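PDB 6VT2: adhesin from Streptococcus sanguinis SK1 = NCTC 7863, which probably mediates bacterial adhesion by binding sialoglycans such as sialyl-T antigen through two tandem Siglec-like modules. Local coordinates for residues R18-T29 with P75-I86. Numbering follows the deposited sequence.
Sequences RGEEFEFFVETT and PLRTRVYGIVPI
Glu23 OE1 takes two donors from one arginine in a salt bridge: Arg79 NE at 3.1 Å and, on a more bent bond, Arg79 NH1. Both come in on the anti side of the carboxylate, whose plane stands 70° to the guanidinium. The end of Glu23 swings over to the flank of Arg79's extended chain, crossing it at about a right angle and meeting NE and NH1 side-on. The Arg79 guanidinium also lies over the Tyr81 ring, while Arg79 CB and CG pass by Phe25 CE1. On the same face, Arg77 bends at chi3 and does two jobs. Its NH2 sits 3.4 Å from Phe25 CG in an off-centre cation-pi stack, the planes only 20° apart, and its NH1 forms a salt bridge with Glu27 OE2 at 3.1 Å, on the anti side and tilted out of the carboxylate plane.

The opposite face is mostly apolar. Phe24 has CG wedged between its backbone N and carbonyl carbon (chi1 65°), which lays the ring over Val80: Val80 CB makes a CH-pi contact with one face of the ring, and Phe24 CE1 comes within 3.4 Å of Val80 CG1. Phe22 lies over the backbone of Gly82, with Gly82 N 3.4 Å from Phe22 CZ, and Phe22 CD1 touches Val84 CG2. The polar exception lies nearer Pro75, where one water links Thr28 OG1, Leu76 O and Thr78 OG1; the last also bonds Thr61.

Paired backbone hydrogen bonds from Phe22–Gly82 to Thr28–Leu76 zip strands 21-29 and 76-83 antiparallel, as the central pair of a four-stranded sheet in the first Siglec-like domain. Phe24 meets Phe120 of the other sheet edge-to-face. The chemistry thus splits by face: mainly aromatic and aliphatic side chains face the other sheet, the threonine hydroxyls among them satisfied by water and Thr61, while charged pairs and an arginine-aromatic stack lace the outer surface.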
loop_
_atom_site.group_PDB
_atom_site.type_symbol
_atom_site.label_atom_id
_atom_site.label_comp_id
_atom_site.label_asym_id
_atom_site.label_seq_id
_atom_site.Cartn_x
_atom_site.Cartn_y
_atom_site.Cartn_z
ATOM N N ARG A 18 -28.447 -12.563 -17.589
ATOM C CA ARG A 18 -29.316 -13.317 -16.704
ATOM C C ARG A 18 -29.204 -12.746 -15.289
ATOM O O ARG A 18 -28.132 -12.610 -14.827
ATOM C CB ARG A 18 -28.848 -14.762 -16.739
ATOM C CG ARG A 18 -29.595 -15.623 -15.761
ATOM C CD ARG A 18 -29.346 -17.077 -16.040
ATOM N NE ARG A 18 -27.941 -17.384 -16.019
ATOM C CZ ARG A 18 -27.432 -18.582 -16.185
ATOM N NH1 ARG A 18 -28.227 -19.576 -16.439
ATOM N NH2 ARG A 18 -26.139 -18.778 -16.108
ATOM N N GLY A 19 -30.328 -12.428 -14.649
ATOM C CA GLY A 19 -30.356 -11.908 -13.286
ATOM C C GLY A 19 -30.326 -10.408 -13.207
ATOM O O GLY A 19 -30.673 -9.910 -12.173
ATOM N N GLU A 20 -29.945 -9.741 -14.284
ATOM C CA GLU A 20 -29.690 -8.285 -14.230
ATOM C C GLU A 20 -30.772 -7.445 -14.881
ATOM O O GLU A 20 -31.520 -7.946 -15.637
ATOM C CB GLU A 20 -28.347 -8.011 -14.875
ATOM C CG GLU A 20 -27.280 -8.940 -14.333
ATOM C CD GLU A 20 -25.866 -8.455 -14.476
ATOM O OE1 GLU A 20 -25.657 -7.543 -15.224
ATOM O OE2 GLU A 20 -25.000 -9.042 -13.863
ATOM N N GLU A 21 -30.753 -6.169 -14.546
ATOM C CA GLU A 21 -31.661 -5.215 -15.188
ATOM C C GLU A 21 -31.107 -4.934 -16.570
ATOM O O GLU A 21 -29.892 -4.971 -16.719
ATOM C CB GLU A 21 -31.679 -3.877 -14.460
ATOM C CG GLU A 21 -32.164 -3.895 -13.028
ATOM C CD GLU A 21 -31.866 -2.613 -12.265
ATOM O OE1 GLU A 21 -31.110 -1.764 -12.780
ATOM O OE2 GLU A 21 -32.410 -2.457 -11.163
ATOM N N PHE A 22 -31.981 -4.699 -17.537
ATOM C CA PHE A 22 -31.565 -4.244 -18.875
ATOM C C PHE A 22 -32.441 -3.040 -19.206
ATOM O O PHE A 22 -33.462 -2.910 -18.651
ATOM C CB PHE A 22 -31.720 -5.290 -19.979
ATOM C CG PHE A 22 -33.141 -5.737 -20.205
ATOM C CD1 PHE A 22 -33.675 -6.751 -19.435
ATOM C CD2 PHE A 22 -33.939 -5.155 -21.177
ATOM C CE1 PHE A 22 -34.977 -7.167 -19.619
ATOM C CE2 PHE A 22 -35.245 -5.578 -21.359
ATOM C CZ PHE A 22 -35.760 -6.583 -20.579
ATOM N N GLU A 23 -31.933 -2.196 -20.091
ATOM C CA GLU A 23 -32.694 -1.015 -20.533
ATOM C C GLU A 23 -32.152 -0.585 -21.876
ATOM O O GLU A 23 -30.961 -0.652 -22.041
ATOM C CB GLU A 23 -32.544 0.115 -19.519
ATOM C CG GLU A 23 -32.959 1.488 -19.993
ATOM C CD GLU A 23 -32.523 2.503 -18.964
ATOM O OE1 GLU A 23 -33.243 2.683 -18.027
ATOM O OE2 GLU A 23 -31.422 3.030 -19.080
ATOM N N PHE A 24 -33.020 -0.208 -22.787
ATOM C CA PHE A 24 -32.569 0.402 -24.045
ATOM C C PHE A 24 -33.672 1.343 -24.480
ATOM O O PHE A 24 -34.642 1.298 -23.921
ATOM C CB PHE A 24 -32.206 -0.633 -25.108
ATOM C CG PHE A 24 -33.330 -1.486 -25.616
ATOM C CD1 PHE A 24 -33.693 -2.639 -24.945
ATOM C CD2 PHE A 24 -33.980 -1.163 -26.792
ATOM C CE1 PHE A 24 -34.678 -3.460 -25.455
ATOM C CE2 PHE A 24 -34.979 -1.977 -27.287
ATOM C CZ PHE A 24 -35.319 -3.120 -26.617
ATOM N N PHE A 25 -33.406 2.213 -25.438
ATOM C CA PHE A 25 -34.387 3.223 -25.843
ATOM C C PHE A 25 -34.728 3.053 -27.309
ATOM O O PHE A 25 -33.879 2.669 -28.070
ATOM C CB PHE A 25 -33.851 4.606 -25.488
ATOM C CG PHE A 25 -33.889 4.848 -24.009
ATOM C CD1 PHE A 25 -35.045 5.297 -23.400
ATOM C CD2 PHE A 25 -32.794 4.548 -23.220
ATOM C CE1 PHE A 25 -35.088 5.488 -22.032
ATOM C CE2 PHE A 25 -32.845 4.736 -21.852
ATOM C CZ PHE A 25 -33.989 5.209 -21.266
ATOM N N VAL A 26 -35.973 3.322 -27.612
ATOM C CA VAL A 26 -36.456 3.309 -29.001
ATOM C C VAL A 26 -36.759 4.781 -29.270
ATOM O O VAL A 26 -37.161 5.403 -28.423
ATOM C CB VAL A 26 -37.700 2.427 -29.143
ATOM C CG1 VAL A 26 -38.346 2.648 -30.500
ATOM C CG2 VAL A 26 -37.409 0.953 -28.870
ATOM N N GLU A 27 -36.403 5.305 -30.413
ATOM C CA GLU A 27 -36.652 6.727 -30.745
ATOM C C GLU A 27 -37.601 6.755 -31.928
ATOM O O GLU A 27 -37.388 5.992 -32.815
ATOM C CB GLU A 27 -35.356 7.467 -31.021
ATOM C CG GLU A 27 -34.576 7.807 -29.763
ATOM C CD GLU A 27 -33.556 8.909 -29.978
ATOM O OE1 GLU A 27 -33.114 9.079 -31.106
ATOM O OE2 GLU A 27 -33.232 9.607 -29.027
ATOM N N THR A 28 -38.635 7.596 -31.842
ATOM C CA THR A 28 -39.666 7.642 -32.884
ATOM C C THR A 28 -39.851 9.083 -33.343
ATOM O O THR A 28 -39.906 9.864 -32.546
ATOM C CB THR A 28 -40.985 7.003 -32.437
ATOM O OG1 THR A 28 -40.706 5.662 -32.045
ATOM C CG2 THR A 28 -42.034 6.968 -33.524
ATOM N N THR A 29 -39.810 9.311 -34.640
ATOM C CA THR A 29 -40.193 10.745 -35.074
ATOM C C THR A 29 -41.295 10.661 -36.120
ATOM O O THR A 29 -41.533 9.680 -36.640
ATOM C CB THR A 29 -38.971 11.425 -35.686
ATOM O OG1 THR A 29 -38.608 10.635 -36.810
ATOM C CG2 THR A 29 -37.763 11.474 -34.786
ATOM N N PRO A 75 -36.816 13.482 -30.511
ATOM C CA PRO A 75 -37.575 12.295 -30.777
ATOM C C PRO A 75 -38.351 11.760 -29.575
ATOM O O PRO A 75 -37.986 11.956 -28.494
ATOM C CB PRO A 75 -36.566 11.224 -31.192
ATOM C CG PRO A 75 -35.367 12.010 -31.596
ATOM C CD PRO A 75 -35.394 13.262 -30.757
ATOM N N LEU A 76 -39.446 11.085 -29.856
ATOM C CA LEU A 76 -40.219 10.458 -28.790
ATOM C C LEU A 76 -39.397 9.276 -28.278
ATOM O O LEU A 76 -39.013 8.487 -29.069
ATOM C CB LEU A 76 -41.528 9.965 -29.359
ATOM C CG LEU A 76 -42.377 9.329 -28.291
ATOM C CD1 LEU A 76 -42.740 10.342 -27.217
ATOM C CD2 LEU A 76 -43.602 8.709 -28.901
ATOM N N ARG A 77 -39.173 9.192 -26.979
ATOM C CA ARG A 77 -38.318 8.141 -26.414
ATOM C C ARG A 77 -39.141 7.061 -25.704
ATOM O O ARG A 77 -39.890 7.385 -24.856
ATOM C CB ARG A 77 -37.332 8.801 -25.473
ATOM C CG ARG A 77 -36.195 9.305 -26.321
ATOM C CD ARG A 77 -35.162 10.096 -25.651
ATOM N NE ARG A 77 -34.373 9.309 -24.760
ATOM C CZ ARG A 77 -33.363 8.539 -25.007
ATOM N NH1 ARG A 77 -33.024 8.225 -26.233
ATOM N NH2 ARG A 77 -32.725 8.050 -23.975
ATOM N N THR A 78 -38.941 5.808 -26.072
ATOM C CA THR A 78 -39.659 4.706 -25.430
ATOM C C THR A 78 -38.613 3.890 -24.698
ATOM O O THR A 78 -37.655 3.579 -25.298
ATOM C CB THR A 78 -40.357 3.844 -26.466
ATOM O OG1 THR A 78 -41.387 4.614 -27.056
ATOM C CG2 THR A 78 -40.943 2.573 -25.901
ATOM N N ARG A 79 -38.825 3.655 -23.425
ATOM C CA ARG A 79 -37.885 2.856 -22.662
ATOM C C ARG A 79 -38.332 1.393 -22.725
ATOM O O ARG A 79 -39.432 1.140 -22.439
ATOM C CB ARG A 79 -37.922 3.322 -21.222
ATOM C CG ARG A 79 -36.899 2.621 -20.329
ATOM C CD ARG A 79 -37.283 2.905 -18.892
ATOM N NE ARG A 79 -36.302 2.317 -18.026
ATOM C CZ ARG A 79 -36.551 1.860 -16.844
ATOM N NH1 ARG A 79 -35.578 1.296 -16.163
ATOM N NH2 ARG A 79 -37.732 1.980 -16.325
ATOM N N VAL A 80 -37.437 0.486 -23.079
ATOM C CA VAL A 80 -37.726 -0.966 -23.025
ATOM C C VAL A 80 -36.779 -1.497 -21.951
ATOM O O VAL A 80 -35.678 -1.171 -21.986
ATOM C CB VAL A 80 -37.516 -1.631 -24.387
ATOM C CG1 VAL A 80 -37.881 -3.094 -24.329
ATOM C CG2 VAL A 80 -38.335 -0.951 -25.468
ATOM N N TYR A 81 -37.300 -2.209 -20.979
ATOM C CA TYR A 81 -36.491 -2.544 -19.791
ATOM C C TYR A 81 -37.097 -3.754 -19.100
ATOM O O TYR A 81 -38.135 -4.159 -19.371
ATOM C CB TYR A 81 -36.513 -1.343 -18.825
ATOM C CG TYR A 81 -37.871 -1.016 -18.258
ATOM C CD1 TYR A 81 -38.846 -0.374 -18.993
ATOM C CD2 TYR A 81 -38.187 -1.380 -16.977
ATOM C CE1 TYR A 81 -40.099 -0.139 -18.467
ATOM C CE2 TYR A 81 -39.428 -1.173 -16.438
ATOM C CZ TYR A 81 -40.381 -0.507 -17.162
ATOM O OH TYR A 81 -41.586 -0.300 -16.582
ATOM N N GLY A 82 -36.353 -4.229 -18.132
ATOM C CA GLY A 82 -36.833 -5.297 -17.287
ATOM C C GLY A 82 -35.687 -5.908 -16.527
ATOM O O GLY A 82 -34.629 -5.411 -16.541
ATOM N N ILE A 83 -36.009 -6.954 -15.811
ATOM C CA ILE A 83 -35.038 -7.763 -15.068
ATOM C C ILE A 83 -35.139 -9.179 -15.626
ATOM O O ILE A 83 -36.220 -9.785 -15.573
ATOM C CB ILE A 83 -35.332 -7.728 -13.564
ATOM C CG1 ILE A 83 -35.189 -6.303 -13.069
ATOM C CG2 ILE A 83 -34.410 -8.709 -12.879
ATOM C CD1 ILE A 83 -35.787 -6.159 -11.672
ATOM N N VAL A 84 -34.032 -9.695 -16.164
ATOM C CA VAL A 84 -34.040 -11.090 -16.628
ATOM C C VAL A 84 -34.073 -11.993 -15.421
ATOM O O VAL A 84 -33.227 -11.827 -14.554
ATOM C CB VAL A 84 -32.815 -11.407 -17.467
ATOM C CG1 VAL A 84 -32.840 -12.843 -17.972
ATOM C CG2 VAL A 84 -32.746 -10.356 -18.640
ATOM N N PRO A 85 -34.938 -12.999 -15.380
ATOM C CA PRO A 85 -35.001 -13.891 -14.229
ATOM C C PRO A 85 -33.655 -14.564 -14.028
ATOM O O PRO A 85 -32.963 -14.946 -14.977
ATOM C CB PRO A 85 -36.091 -14.892 -14.612
ATOM C CG PRO A 85 -36.985 -14.082 -15.613
ATOM C CD PRO A 85 -36.038 -13.228 -16.346
ATOM N N ILE A 86 -33.360 -14.799 -12.754
ATOM C CA ILE A 86 -32.089 -15.335 -12.376
ATOM C C ILE A 86 -31.915 -16.751 -12.895
ATOM O O ILE A 86 -30.772 -17.187 -13.040
ATOM C CB ILE A 86 -31.931 -15.295 -10.853
ATOM C CG1 ILE A 86 -30.442 -15.465 -10.470
ATOM C CG2 ILE A 86 -32.808 -16.347 -10.208
ATOM C CD1 ILE A 86 -29.563 -14.384 -10.923
HETATM O O HOH W 1 -40.405 5.910 -29.277
#